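Local coordinates for protein 4-alpha-glucanotransferase (Aquifex aeolicus, PDB 1TZ7) that belongs to the amylomaltase (disproportionating enzyme) family, whose members are built round a (beta/alpha)8 barrel of parallel strands, at residues 83-88 / 149-154; 361-366 / 385-390; 227-232 / 309-314. All blocks are in the same frame, centred on the assembly; numbering follows the deposited sequence.

Interaction 1 of 3, residues 83-88 / 149-154; sequences LFAGNY and SYWLRD
The main-chain O of Phe-84 and the phenol OH of Tyr-150 are both hydrogen-bonded to one imidazole, that of His-295, at NE2 and ND1 respectively. The two segments thus share a polar anchor, although their direct meeting is made by aromatic and aliphatic packing. Its main element is the pairing of Phe-84 with Trp-151. Phe-84 CB lies over one face of the indole, 3.5 Å from Trp-151 CD2, and makes a CH-pi contact with the five-membered ring, 28° off the normal. Trp-151 CB reciprocates more off-centre, 4.2 Å from the centroid of the Phe-84 ring. The planes are tilted by only 21°, yet the Phe-84 ring and the indole five-membered ring have slid to a centroid distance of 5.3 Å and barely overlap. With chi1 at 70°, Trp-151 CG is set between its own N and C, and the indole reaches across to Ala-85, whose CB is 3.6 Å from CZ3 of Trp-151. Leu-152 CB covers the other indole face. Tyr-150 meets Phe-84 with its ring edge, its CE1 4.0 Å from Phe-84 CE2. The contact is buried and joins the loop after barrel strand 60-62 to helix 149-165, in the long excursion before strand 222-227. Helix 287-297 supplies His-295 and packs Arg-292 on Phe-84, while Gln-202 of helix 192-218 touches Ala-85 and Trp-151.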
# COMPACT_ATOMS: atom_id res chain seq x y z
N LEU A 83 5.91 0.76 9.46
CA LEU A 83 6.10 0.87 8.01
C LEU A 83 6.94 -0.29 7.47
O LEU A 83 7.14 -0.40 6.27
CB LEU A 83 6.78 2.20 7.66
CG LEU A 83 6.00 3.46 8.02
CD1 LEU A 83 6.87 4.70 7.85
CD2 LEU A 83 4.73 3.57 7.17
N PHE A 84 7.42 -1.14 8.37
CA PHE A 84 8.32 -2.23 8.00
C PHE A 84 7.65 -3.60 8.11
O PHE A 84 7.86 -4.48 7.28
CB PHE A 84 9.58 -2.18 8.87
CG PHE A 84 10.51 -1.06 8.53
CD1 PHE A 84 10.26 0.23 8.99
CD2 PHE A 84 11.64 -1.28 7.75
CE1 PHE A 84 11.12 1.28 8.67
CE2 PHE A 84 12.50 -0.23 7.43
CZ PHE A 84 12.24 1.05 7.89
N ALA A 85 6.82 -3.77 9.13
CA ALA A 85 6.27 -5.08 9.46
C ALA A 85 5.21 -5.51 8.44
O ALA A 85 4.69 -4.69 7.69
CB ALA A 85 5.67 -5.07 10.86
N GLY A 86 4.90 -6.81 8.42
CA GLY A 86 3.81 -7.33 7.63
C GLY A 86 2.55 -7.54 8.45
O GLY A 86 2.59 -7.62 9.68
N ASN A 87 1.42 -7.63 7.76
CA ASN A 87 0.10 -7.70 8.38
C ASN A 87 -0.31 -9.16 8.60
O ASN A 87 -0.50 -9.91 7.65
CB ASN A 87 -0.93 -6.99 7.47
CG ASN A 87 -2.23 -6.68 8.18
OD1 ASN A 87 -2.38 -6.92 9.39
ND2 ASN A 87 -3.19 -6.15 7.43
N TYR A 88 -0.47 -9.56 9.87
CA TYR A 88 -0.59 -10.98 10.21
C TYR A 88 -1.91 -11.61 9.73
O TYR A 88 -2.00 -12.83 9.59
CB TYR A 88 -0.40 -11.20 11.73
CG TYR A 88 -1.60 -10.81 12.61
CD1 TYR A 88 -2.64 -11.71 12.86
CD2 TYR A 88 -1.68 -9.54 13.19
CE1 TYR A 88 -3.72 -11.36 13.66
CE2 TYR A 88 -2.76 -9.18 13.99
CZ TYR A 88 -3.78 -10.09 14.23
OH TYR A 88 -4.85 -9.74 15.02
N SER A 149 17.39 -7.09 11.52
CA SER A 149 17.78 -6.50 12.81
C SER A 149 17.47 -5.00 12.89
O SER A 149 17.19 -4.48 13.97
CB SER A 149 19.28 -6.71 13.04
OG SER A 149 20.05 -6.14 11.99
N TYR A 150 17.51 -4.33 11.75
CA TYR A 150 17.38 -2.87 11.70
C TYR A 150 15.96 -2.37 12.13
O TYR A 150 15.81 -1.23 12.55
CB TYR A 150 17.74 -2.34 10.29
CG TYR A 150 17.02 -3.05 9.15
CD1 TYR A 150 15.91 -2.47 8.55
CD2 TYR A 150 17.45 -4.30 8.69
CE1 TYR A 150 15.24 -3.12 7.51
CE2 TYR A 150 16.79 -4.95 7.65
CZ TYR A 150 15.69 -4.35 7.07
OH TYR A 150 15.02 -4.99 6.03
N TRP A 151 14.94 -3.24 12.01
CA TRP A 151 13.56 -2.84 12.39
C TRP A 151 12.86 -3.83 13.36
O TRP A 151 12.01 -3.41 14.16
CB TRP A 151 12.69 -2.65 11.14
CG TRP A 151 12.36 -3.93 10.42
CD1 TRP A 151 13.08 -4.51 9.43
CD2 TRP A 151 11.22 -4.78 10.64
NE1 TRP A 151 12.47 -5.67 9.01
CE2 TRP A 151 11.33 -5.86 9.74
CE3 TRP A 151 10.13 -4.73 11.50
CZ2 TRP A 151 10.38 -6.88 9.68
CZ3 TRP A 151 9.19 -5.75 11.44
CH2 TRP A 151 9.32 -6.81 10.54
N LEU A 152 13.21 -5.11 13.29
CA LEU A 152 12.38 -6.16 13.90
C LEU A 152 12.60 -6.29 15.41
O LEU A 152 11.67 -6.59 16.14
CB LEU A 152 12.62 -7.50 13.22
CG LEU A 152 11.82 -8.69 13.77
CD1 LEU A 152 10.32 -8.41 13.78
CD2 LEU A 152 12.13 -9.95 12.97
N ARG A 153 13.83 -6.07 15.86
CA ARG A 153 14.12 -6.03 17.30
C ARG A 153 13.25 -4.97 17.97
O ARG A 153 12.69 -5.20 19.04
CB ARG A 153 15.60 -5.72 17.56
CG ARG A 153 16.54 -6.87 17.23
CD ARG A 153 17.95 -6.42 16.81
NE ARG A 153 18.99 -7.29 17.37
CZ ARG A 153 19.27 -8.52 16.94
NH1 ARG A 153 20.24 -9.23 17.52
NH2 ARG A 153 18.58 -9.06 15.94
N ASP A 154 13.15 -3.82 17.33
CA ASP A 154 12.40 -2.70 17.86
C ASP A 154 10.89 -2.95 17.78
O ASP A 154 10.15 -2.58 18.67
CB ASP A 154 12.75 -1.42 17.12
CG ASP A 154 14.12 -0.89 17.50
OD1 ASP A 154 14.90 -0.54 16.59
OD2 ASP A 154 14.50 -0.79 18.67

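Interaction 2 of 3, residues 361-366 / 385-390; sequences EVRYLR and ESEHLP
Arg-363 and Glu-387 are the closest residues of the two backbones, yet their CA atoms are 12.6 Å apart, so the gap is bridged by long side chains alone. In the (beta/alpha)8 barrel, 361-366 belongs to helix 360-368, which leads into strand 373-376; the loop from that strand to strand 397-400 contains 385-390. The loop segment folds into a type I beta turn from Ser-386 to Leu-389, closed by Leu-389 N to Ser-386 O at 3.2 Å. An ST turn overlaps it: His-388 N donates to Ser-386 OG over 3.0 Å, at 161°. Glu-387 is thus held on the turn; its chain runs extended beyond CG toward the helix. Arg-363 bends at chi3 (-114°) to bring NH1 within 3.4 Å of Glu-387 OE1, a salt bridge but a long one. Guanidinium and carboxylate planes differ by 49°, so no flat paired bridge forms. Each charge has further company: Arg-363 NE is bridged to Asp-360, and Glu-387 OE2 forms a weak, long ion pair with Arg-375. Arg-366, salt-bridged through NE to Asp-354, keeps NH2 5.4 Å from Glu-387 OE2, while the CA of Arg-363 lies 4.1 Å above its guanidinium plane, toward the rim.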
# COMPACT_ATOMS: atom_id res chain seq x y z
N GLU A 361 6.75 22.72 -9.97
CA GLU A 361 7.88 22.36 -9.10
C GLU A 361 7.90 20.87 -8.86
O GLU A 361 8.95 20.24 -8.90
CB GLU A 361 7.79 23.09 -7.77
CG GLU A 361 7.96 24.59 -7.86
CD GLU A 361 6.69 25.34 -7.52
OE1 GLU A 361 5.69 25.18 -8.26
OE2 GLU A 361 6.69 26.09 -6.52
N VAL A 362 6.72 20.29 -8.61
CA VAL A 362 6.59 18.86 -8.37
C VAL A 362 6.91 18.07 -9.62
O VAL A 362 7.62 17.08 -9.57
CB VAL A 362 5.16 18.48 -7.88
CG1 VAL A 362 5.03 16.96 -7.72
CG2 VAL A 362 4.84 19.19 -6.57
N ARG A 363 6.36 18.52 -10.76
CA ARG A 363 6.59 17.84 -12.04
C ARG A 363 8.08 17.86 -12.41
O ARG A 363 8.61 16.89 -12.92
CB ARG A 363 5.77 18.48 -13.15
CG ARG A 363 4.27 18.24 -13.04
CD ARG A 363 3.44 18.90 -14.15
NE ARG A 363 2.57 19.96 -13.63
CZ ARG A 363 1.27 19.82 -13.39
NH1 ARG A 363 0.65 18.66 -13.64
NH2 ARG A 363 0.57 20.84 -12.92
N TYR A 364 8.74 18.98 -12.12
CA TYR A 364 10.17 19.10 -12.39
C TYR A 364 10.99 18.15 -11.54
O TYR A 364 11.94 17.56 -12.01
CB TYR A 364 10.65 20.52 -12.16
CG TYR A 364 12.08 20.73 -12.61
CD1 TYR A 364 12.39 20.79 -13.96
CD2 TYR A 364 13.12 20.84 -11.68
CE1 TYR A 364 13.70 20.98 -14.38
CE2 TYR A 364 14.43 21.03 -12.10
CZ TYR A 364 14.71 21.10 -13.46
OH TYR A 364 16.01 21.28 -13.88
N LEU A 365 10.62 18.01 -10.26
CA LEU A 365 11.31 17.06 -9.37
C LEU A 365 11.16 15.65 -9.90
O LEU A 365 12.14 14.92 -10.01
CB LEU A 365 10.75 17.14 -7.95
CG LEU A 365 11.33 16.15 -6.93
CD1 LEU A 365 12.80 16.45 -6.66
CD2 LEU A 365 10.54 16.16 -5.63
N ARG A 366 9.94 15.27 -10.24
CA ARG A 366 9.65 13.95 -10.76
C ARG A 366 10.47 13.66 -12.02
O ARG A 366 11.11 12.63 -12.12
CB ARG A 366 8.15 13.82 -11.07
CG ARG A 366 7.68 12.39 -11.28
CD ARG A 366 6.84 12.20 -12.52
NE ARG A 366 5.71 13.12 -12.56
CZ ARG A 366 5.41 13.90 -13.61
NH1 ARG A 366 6.16 13.87 -14.71
NH2 ARG A 366 4.36 14.70 -13.55
N GLU A 385 -8.76 18.98 -22.56
CA GLU A 385 -7.31 18.81 -22.76
C GLU A 385 -6.64 18.18 -21.53
O GLU A 385 -5.46 18.41 -21.26
CB GLU A 385 -6.66 20.16 -23.09
CG GLU A 385 -6.80 20.57 -24.55
CD GLU A 385 -6.70 22.07 -24.77
OE1 GLU A 385 -7.74 22.71 -25.01
OE2 GLU A 385 -5.57 22.60 -24.69
N SER A 386 -7.41 17.38 -20.79
CA SER A 386 -6.89 16.71 -19.59
C SER A 386 -5.63 15.91 -19.92
O SER A 386 -5.54 15.25 -20.96
CB SER A 386 -7.95 15.77 -19.01
OG SER A 386 -7.39 14.93 -18.01
N GLU A 387 -4.65 15.96 -19.01
CA GLU A 387 -3.42 15.21 -19.18
C GLU A 387 -3.64 13.70 -18.97
O GLU A 387 -2.74 12.90 -19.20
CB GLU A 387 -2.34 15.74 -18.21
CG GLU A 387 -2.58 15.40 -16.74
CD GLU A 387 -1.66 16.17 -15.79
OE1 GLU A 387 -1.86 17.39 -15.62
OE2 GLU A 387 -0.74 15.55 -15.22
N HIS A 388 -4.85 13.33 -18.54
CA HIS A 388 -5.19 11.94 -18.32
C HIS A 388 -5.90 11.31 -19.54
O HIS A 388 -6.23 10.13 -19.52
CB HIS A 388 -6.07 11.79 -17.08
CG HIS A 388 -5.43 12.31 -15.83
ND1 HIS A 388 -5.06 11.48 -14.79
CD2 HIS A 388 -5.11 13.56 -15.44
CE1 HIS A 388 -4.54 12.20 -13.82
NE2 HIS A 388 -4.55 13.47 -14.19
N LEU A 389 -6.13 12.10 -20.58
CA LEU A 389 -6.57 11.55 -21.86
C LEU A 389 -5.42 10.72 -22.49
O LEU A 389 -4.26 11.10 -22.42
CB LEU A 389 -6.99 12.67 -22.82
CG LEU A 389 -8.34 13.34 -22.49
CD1 LEU A 389 -8.47 14.68 -23.18
CD2 LEU A 389 -9.50 12.42 -22.87
N PRO A 390 -5.77 9.58 -23.08
CA PRO A 390 -4.78 8.66 -23.66
C PRO A 390 -3.72 9.36 -24.51
O PRO A 390 -2.53 9.07 -24.37
CB PRO A 390 -5.62 7.74 -24.52
CG PRO A 390 -6.95 7.71 -23.85
CD PRO A 390 -7.14 9.07 -23.23

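Interaction 3 of 3, residues 227-232 / 309-314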
# COMPACT_ATOMS: atom_id res chain seq x y z
N LEU A 227 4.38 2.61 -0.74
CA LEU A 227 5.04 3.22 0.43
C LEU A 227 4.29 4.46 0.85
O LEU A 227 4.36 5.49 0.18
CB LEU A 227 6.48 3.59 0.08
CG LEU A 227 7.55 2.58 0.48
CD1 LEU A 227 7.49 1.37 -0.43
CD2 LEU A 227 8.93 3.22 0.45
N PRO A 228 3.58 4.39 1.97
CA PRO A 228 2.94 5.57 2.54
C PRO A 228 3.97 6.65 2.86
O PRO A 228 5.07 6.32 3.27
CB PRO A 228 2.29 5.04 3.83
CG PRO A 228 2.18 3.58 3.62
CD PRO A 228 3.33 3.18 2.78
N MET A 229 3.60 7.91 2.67
CA MET A 229 4.51 9.01 2.95
C MET A 229 4.92 8.99 4.42
O MET A 229 6.09 9.12 4.75
CB MET A 229 3.85 10.34 2.62
CG MET A 229 4.62 11.59 3.10
SD MET A 229 6.31 11.71 2.44
CE MET A 229 5.98 12.13 0.74
N TYR A 230 3.92 8.80 5.29
CA TYR A 230 4.06 9.03 6.73
C TYR A 230 3.68 7.76 7.50
O TYR A 230 2.80 7.02 7.08
CB TYR A 230 3.10 10.14 7.17
CG TYR A 230 3.45 11.54 6.70
CD1 TYR A 230 2.56 12.26 5.91
CD2 TYR A 230 4.64 12.14 7.07
CE1 TYR A 230 2.86 13.55 5.48
CE2 TYR A 230 4.95 13.42 6.65
CZ TYR A 230 4.05 14.12 5.86
OH TYR A 230 4.35 15.39 5.44
N PRO A 231 4.33 7.54 8.64
CA PRO A 231 3.82 6.59 9.63
C PRO A 231 2.72 7.22 10.45
O PRO A 231 2.57 8.45 10.42
CB PRO A 231 5.04 6.32 10.50
CG PRO A 231 5.81 7.59 10.47
CD PRO A 231 5.57 8.19 9.09
N SER A 232 1.97 6.42 11.19
CA SER A 232 1.06 6.95 12.20
C SER A 232 1.87 7.40 13.42
O SER A 232 2.97 6.90 13.65
CB SER A 232 0.02 5.91 12.60
OG SER A 232 0.62 4.79 13.22
N ARG A 309 4.26 14.48 -4.01
CA ARG A 309 4.44 15.93 -4.00
C ARG A 309 4.98 16.43 -2.64
O ARG A 309 5.57 17.51 -2.56
CB ARG A 309 3.12 16.64 -4.34
CG ARG A 309 2.11 16.67 -3.20
CD ARG A 309 2.10 17.97 -2.41
NE ARG A 309 1.82 19.13 -3.26
CZ ARG A 309 2.70 20.11 -3.53
NH1 ARG A 309 2.35 21.12 -4.31
NH2 ARG A 309 3.93 20.08 -3.02
N GLY A 310 4.79 15.63 -1.60
CA GLY A 310 5.31 15.95 -0.27
C GLY A 310 6.84 16.01 -0.20
O GLY A 310 7.39 16.59 0.74
N PHE A 311 7.52 15.41 -1.17
CA PHE A 311 8.99 15.45 -1.22
C PHE A 311 9.49 16.81 -1.74
O PHE A 311 10.63 17.18 -1.51
CB PHE A 311 9.53 14.32 -2.10
CG PHE A 311 9.28 12.94 -1.54
CD1 PHE A 311 8.53 12.01 -2.24
CD2 PHE A 311 9.80 12.57 -0.30
CE1 PHE A 311 8.30 10.74 -1.73
CE2 PHE A 311 9.57 11.30 0.21
CZ PHE A 311 8.82 10.39 -0.51
N GLU A 312 8.61 17.54 -2.42
CA GLU A 312 8.90 18.92 -2.83
C GLU A 312 8.44 19.91 -1.76
O GLU A 312 9.18 20.80 -1.38
CB GLU A 312 8.22 19.24 -4.17
CG GLU A 312 8.65 20.56 -4.79
CD GLU A 312 7.84 21.75 -4.28
OE1 GLU A 312 8.43 22.85 -4.13
OE2 GLU A 312 6.63 21.59 -4.02
N ALA A 313 7.21 19.75 -1.31
CA ALA A 313 6.66 20.56 -0.22
C ALA A 313 5.46 19.85 0.40
O ALA A 313 4.68 19.20 -0.29
CB ALA A 313 6.26 21.94 -0.73
N TYR A 314 5.31 19.98 1.72
CA TYR A 314 4.24 19.29 2.44
C TYR A 314 3.40 20.26 3.26
O TYR A 314 3.88 21.29 3.73
CB TYR A 314 4.82 18.20 3.34
CG TYR A 314 5.66 18.72 4.48
CD1 TYR A 314 5.10 18.92 5.74
CD2 TYR A 314 7.02 19.00 4.31
CE1 TYR A 314 5.87 19.39 6.79
CE2 TYR A 314 7.79 19.47 5.35
CZ TYR A 314 7.21 19.67 6.60
OH TYR A 314 7.97 20.13 7.64
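Met-229 sets its terminal methyl over the face of the Phe-311 ring, a CH-pi contact, with the sulfur beside it in a Met-aromatic one. The contact joins the loops that follow two neighbouring strands of the (beta/alpha)8 barrel, 222-227 and 302-305; the second passes through a 3-10 turn ending at Phe-311 before entering strand 313-318 of a separate antiparallel sheet. CE of Met-229 stands 3.6 Å from the centroid of the Phe-311 ring and just 12° off its normal, nearly over the centre, whereas SD is at 4.4 Å from the same centroid and approaches obliquely. The route there is bent: CG of Met-229 lies opposite the backbone N (chi1 170°), and turns at chi2 and chi3 then fold the thioether end round onto the ring. Along the way CG passes over the centre of the Tyr-230 ring, so one side chain packs against two aromatics. CE also comes to 4.0 Å from CA of Gly-310, where there is no side chain in the way. Phe-311 is further packed edge-to-face by Phe-338.

Tyr-230 and Tyr-314 cross at about a right angle. The OH of Tyr-230 rests against the root of the other side chain, 3.5 Å from Tyr-314 CB, while the OH of Tyr-314 is hydrogen-bonded elsewhere, to Glu-316 and Lys-246. The turn carrying Gly-310 and Phe-311 is tied within itself: Arg-309 O accepts from Glu-312 N and Ala-313 N, and Arg-309 NH2 donates to Ala-313 O at 3.0 Å and to Glu-312 OE2 at 3.3 Å.

Interaction 3 lies between the other two in space and touches each, although all three follow one another along the chain. Its centre is about 20 Å from that of interaction 1 and about 19 Å from that of interaction 2. Toward interaction 1 the joint is made by Leu-83, whose CD1 is 3.6 Å from Pro-231 CB. Toward interaction 2, helix 360-368 leans on the 309-314 turn: Val-362 CG2 is 3.8 Å from Arg-309 NH2, and Glu-361 CB is 3.7 Å from Glu-312 OE1. Interactions 1 and 2 lie on opposite sides of the chain's centre, about 35 Å apart between centres and about 18 Å between nearest atoms, and do not touch; interaction 3 borders both.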